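Local atomic coordinates of putative oxidoreductase (Bacteroides fragilis NCTC 9343, PDB entry 3FHL), a protein that probably acts as a nucleotide-dependent oxidoreductase of the Gfo/Idh/MocA family, with an NAD-binding Rossmann fold and a C-terminal alpha/beta domain. Residues 276-287 against 298-306. Residues are numbered along the deposited sequence; the frame is centred on the assembly and turned at random.
Sequences WGEESEQEWGLL and RKYPGIAGN
W284 lies flat against the backbone of 300-302 at the foot of the antiparallel beta hairpin 286-291/294-299, where the hairpin's two legs run on as loops beside each other, at the edge of the mixed sheet of the C-terminal alpha/beta domain. P301 CA sits over the centre of the W284 six-membered ring, 3.5 Å from the centroid and 5° off its normal, a CH-pi contact; Y300 O and G302 N cover the same face nearer the rim. S280 O and E281 CA lie over the opposite face, so the indole is sandwiched between the two loops. With CG anti to the carbonyl carbon (chi1 -69°), W284 swings its ring across to P301, whose CB meets W284 CH2 at 3.8 Å. K299 passes the ring's edge with CB, and its chain, bent at chi2 and chi4, curls back to hand NZ to two backbone carbonyls: E281 O at 2.9 Å, in the carbonyl plane on a lone pair, and W284 O, from somewhat out of its carbonyl plane. On the other side of the hairpin L287 and Y300 lie side by side, pointing the same way, with L287 CD2 3.8 Å from Y300 CD1; the Y300 hydroxyl is hydrogen-bonded to D136 of helix 129-139. L287 and R298 form a hydrogen-bonded pair, and Y300 N donates to G285 O, nearly in line with the C=O bond. Water joins the loops farther along, bridging E279 OE1 to I303 O. Beyond it, G277, at positive phi, closely faces G305: G305 N donates to G277 O at 2.8 Å from 45° above the carbonyl plane, while G277 CA-H points almost straight at G305 O.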
loop_
_atom_site.group_PDB
_atom_site.type_symbol
_atom_site.label_atom_id
_atom_site.label_comp_id
_atom_site.label_asym_id
_atom_site.label_seq_id
_atom_site.Cartn_x
_atom_site.Cartn_y
_atom_site.Cartn_z
ATOM N N TRP C 276 21.831 -23.967 0.371
ATOM C CA TRP C 276 20.427 -24.027 -0.030
ATOM C C TRP C 276 19.577 -22.923 0.623
ATOM O O TRP C 276 19.664 -22.711 1.827
ATOM C CB TRP C 276 19.812 -25.379 0.301
ATOM C CG TRP C 276 18.417 -25.462 -0.182
ATOM C CD1 TRP C 276 17.280 -25.298 0.555
ATOM C CD2 TRP C 276 17.993 -25.680 -1.541
ATOM N NE1 TRP C 276 16.171 -25.411 -0.264
ATOM C CE2 TRP C 276 16.586 -25.646 -1.549
ATOM C CE3 TRP C 276 18.674 -25.890 -2.747
ATOM C CZ2 TRP C 276 15.837 -25.833 -2.718
ATOM C CZ3 TRP C 276 17.934 -26.080 -3.905
ATOM C CH2 TRP C 276 16.531 -26.060 -3.880
ATOM N N GLY C 277 18.778 -22.238 -0.193
ATOM C CA GLY C 277 17.888 -21.168 0.282
ATOM C C GLY C 277 18.569 -19.830 0.528
ATOM O O GLY C 277 17.910 -18.846 0.899
ATOM N N GLU C 278 19.887 -19.779 0.329
ATOM C CA GLU C 278 20.632 -18.543 0.562
ATOM C C GLU C 278 20.305 -17.480 -0.485
ATOM O O GLU C 278 19.988 -17.798 -1.648
ATOM C CB GLU C 278 22.148 -18.790 0.620
ATOM C CG GLU C 278 22.630 -19.474 1.901
ATOM C CD GLU C 278 24.157 -19.556 2.018
ATOM O OE1 GLU C 278 24.872 -19.218 1.045
ATOM O OE2 GLU C 278 24.635 -19.969 3.095
ATOM N N GLU C 279 20.382 -16.222 -0.051
ATOM C CA GLU C 279 20.208 -15.071 -0.926
ATOM C C GLU C 279 21.498 -14.284 -1.014
ATOM O O GLU C 279 22.317 -14.306 -0.091
ATOM C CB GLU C 279 19.111 -14.144 -0.389
ATOM C CG GLU C 279 17.733 -14.765 -0.322
ATOM C CD GLU C 279 16.691 -13.813 0.229
ATOM O OE1 GLU C 279 16.856 -13.320 1.376
ATOM O OE2 GLU C 279 15.695 -13.584 -0.482
ATOM N N SER C 280 21.665 -13.573 -2.126
ATOM C CA SER C 280 22.808 -12.689 -2.318
ATOM C C SER C 280 22.612 -11.388 -1.550
ATOM O O SER C 280 21.508 -11.099 -1.067
ATOM C CB SER C 280 22.989 -12.382 -3.802
ATOM O OG SER C 280 21.876 -11.663 -4.307
ATOM N N GLU C 281 23.682 -10.601 -1.449
ATOM C CA GLU C 281 23.635 -9.289 -0.790
ATOM C C GLU C 281 22.607 -8.339 -1.434
ATOM O O GLU C 281 21.935 -7.569 -0.739
ATOM C CB GLU C 281 25.043 -8.668 -0.729
ATOM C CG GLU C 281 25.093 -7.128 -0.732
ATOM C CD GLU C 281 26.106 -6.536 0.241
ATOM O OE1 GLU C 281 26.822 -7.305 0.921
ATOM O OE2 GLU C 281 26.177 -5.289 0.327
ATOM N N GLN C 282 22.483 -8.442 -2.756
ATOM C CA GLN C 282 21.531 -7.685 -3.561
ATOM C C GLN C 282 20.076 -8.056 -3.229
ATOM O O GLN C 282 19.201 -7.187 -3.206
ATOM C CB GLN C 282 21.832 -7.952 -5.039
ATOM C CG GLN C 282 21.063 -7.121 -6.051
ATOM C CD GLN C 282 21.585 -7.319 -7.476
ATOM O OE1 GLN C 282 20.836 -7.707 -8.377
ATOM N NE2 GLN C 282 22.879 -7.064 -7.678
ATOM N N GLU C 283 19.837 -9.338 -2.956
ATOM C CA GLU C 283 18.508 -9.840 -2.634
ATOM C C GLU C 283 18.131 -9.567 -1.186
ATOM O O GLU C 283 16.949 -9.431 -0.878
ATOM C CB GLU C 283 18.395 -11.336 -2.948
ATOM C CG GLU C 283 18.362 -11.619 -4.443
ATOM C CD GLU C 283 18.783 -13.030 -4.828
ATOM O OE1 GLU C 283 18.587 -13.392 -6.014
ATOM O OE2 GLU C 283 19.307 -13.776 -3.972
ATOM N N TRP C 284 19.121 -9.457 -0.302
ATOM C CA TRP C 284 18.847 -9.168 1.113
ATOM C C TRP C 284 18.087 -7.861 1.283
ATOM O O TRP C 284 18.201 -6.959 0.460
ATOM C CB TRP C 284 20.134 -9.076 1.937
ATOM C CG TRP C 284 20.890 -10.371 2.134
ATOM C CD1 TRP C 284 20.405 -11.645 2.020
ATOM C CD2 TRP C 284 22.269 -10.498 2.508
ATOM N NE1 TRP C 284 21.407 -12.558 2.281
ATOM C CE2 TRP C 284 22.557 -11.881 2.588
ATOM C CE3 TRP C 284 23.289 -9.573 2.793
ATOM C CZ2 TRP C 284 23.827 -12.365 2.939
ATOM C CZ3 TRP C 284 24.558 -10.054 3.128
ATOM C CH2 TRP C 284 24.811 -11.440 3.198
ATOM N N GLY C 285 17.331 -7.763 2.365
ATOM C CA GLY C 285 16.593 -6.549 2.679
ATOM C C GLY C 285 17.481 -5.499 3.286
ATOM O O GLY C 285 18.556 -5.807 3.790
ATOM N N LEU C 286 17.029 -4.250 3.218
ATOM C CA LEU C 286 17.727 -3.131 3.817
ATOM C C LEU C 286 17.253 -2.899 5.252
ATOM O O LEU C 286 16.059 -2.692 5.511
ATOM C CB LEU C 286 17.485 -1.857 2.989
ATOM C CG LEU C 286 18.227 -0.600 3.453
ATOM C CD1 LEU C 286 19.735 -0.763 3.226
ATOM C CD2 LEU C 286 17.718 0.622 2.711
ATOM N N LEU C 287 18.195 -2.883 6.179
ATOM C CA LEU C 287 17.868 -2.563 7.563
ATOM C C LEU C 287 18.361 -1.159 7.881
ATOM O O LEU C 287 19.548 -0.862 7.737
ATOM C CB LEU C 287 18.481 -3.594 8.509
ATOM C CG LEU C 287 18.425 -3.333 10.013
ATOM C CD1 LEU C 287 17.000 -3.527 10.544
ATOM C CD2 LEU C 287 19.424 -4.234 10.737
ATOM N N ARG C 298 22.135 -0.707 6.157
ATOM C CA ARG C 298 22.842 -1.692 5.385
ATOM C C ARG C 298 22.029 -2.908 5.083
ATOM O O ARG C 298 21.038 -3.123 5.692
ATOM C CB ARG C 298 24.114 -2.094 6.083
ATOM C CG ARG C 298 23.898 -2.918 7.268
ATOM C CD ARG C 298 24.998 -2.762 8.284
ATOM N NE ARG C 298 24.740 -3.699 9.356
ATOM C CZ ARG C 298 25.008 -3.510 10.631
ATOM N NH1 ARG C 298 24.677 -4.436 11.473
ATOM N NH2 ARG C 298 25.597 -2.424 11.060
ATOM N N LYS C 299 22.464 -3.687 4.114
ATOM C CA LYS C 299 21.829 -4.959 3.813
ATOM C C LYS C 299 21.942 -5.908 5.006
ATOM O O LYS C 299 22.978 -5.966 5.678
ATOM C CB LYS C 299 22.409 -5.577 2.535
ATOM C CG LYS C 299 22.006 -4.840 1.269
ATOM C CD LYS C 299 20.493 -4.547 1.247
ATOM C CE LYS C 299 20.012 -4.184 -0.122
ATOM N NZ LYS C 299 20.054 -5.363 -1.037
ATOM N N TYR C 300 20.853 -6.614 5.293
ATOM C CA TYR C 300 20.795 -7.479 6.467
ATOM C C TYR C 300 21.001 -8.930 6.038
ATOM O O TYR C 300 20.166 -9.466 5.307
ATOM C CB TYR C 300 19.447 -7.317 7.183
ATOM C CG TYR C 300 19.349 -8.139 8.447
ATOM C CD1 TYR C 300 20.077 -7.799 9.571
ATOM C CD2 TYR C 300 18.549 -9.277 8.500
ATOM C CE1 TYR C 300 20.003 -8.559 10.729
ATOM C CE2 TYR C 300 18.463 -10.045 9.651
ATOM C CZ TYR C 300 19.190 -9.680 10.762
ATOM O OH TYR C 300 19.099 -10.433 11.906
ATOM N N PRO C 301 22.122 -9.562 6.476
ATOM C CA PRO C 301 22.374 -10.966 6.136
ATOM C C PRO C 301 21.233 -11.813 6.677
ATOM O O PRO C 301 21.011 -11.858 7.888
ATOM C CB PRO C 301 23.691 -11.285 6.860
ATOM C CG PRO C 301 24.346 -9.945 7.078
ATOM C CD PRO C 301 23.205 -8.993 7.299
ATOM N N GLY C 302 20.484 -12.428 5.773
ATOM C CA GLY C 302 19.234 -13.041 6.163
ATOM C C GLY C 302 19.345 -14.489 6.582
ATOM O O GLY C 302 20.434 -15.073 6.598
ATOM N N ILE C 303 18.196 -15.047 6.943
ATOM C CA ILE C 303 18.026 -16.471 7.172
ATOM C C ILE C 303 17.759 -17.165 5.840
ATOM O O ILE C 303 16.940 -16.694 5.058
ATOM C CB ILE C 303 16.837 -16.713 8.129
ATOM C CG1 ILE C 303 17.029 -15.931 9.441
ATOM C CG2 ILE C 303 16.640 -18.195 8.411
ATOM C CD1 ILE C 303 18.265 -16.289 10.214
ATOM N N ALA C 304 18.449 -18.279 5.583
ATOM C CA ALA C 304 18.232 -19.068 4.360
ATOM C C ALA C 304 16.807 -19.610 4.283
ATOM O O ALA C 304 16.217 -19.987 5.294
ATOM C CB ALA C 304 19.224 -20.218 4.288
ATOM N N GLY C 305 16.263 -19.655 3.075
ATOM C CA GLY C 305 14.971 -20.296 2.859
ATOM C C GLY C 305 15.080 -21.779 3.157
ATOM O O GLY C 305 16.113 -22.389 2.882
ATOM N N ASN C 306 14.019 -22.367 3.706
ATOM C CA ASN C 306 14.127 -23.724 4.250
ATOM C C ASN C 306 12.839 -24.526 4.128
ATOM O O ASN C 306 12.232 -24.858 5.132
ATOM C CB ASN C 306 14.593 -23.639 5.722
ATOM C CG ASN C 306 14.936 -24.992 6.326
ATOM O OD1 ASN C 306 15.239 -25.953 5.613
ATOM N ND2 ASN C 306 14.864 -25.075 7.658
HETATM O O HOH W 1 18.036 -24.068 3.909
HETATM O O HOH W 2 18.153 -14.772 3.486
HETATM O O HOH W 3 17.588 -9.748 4.491
#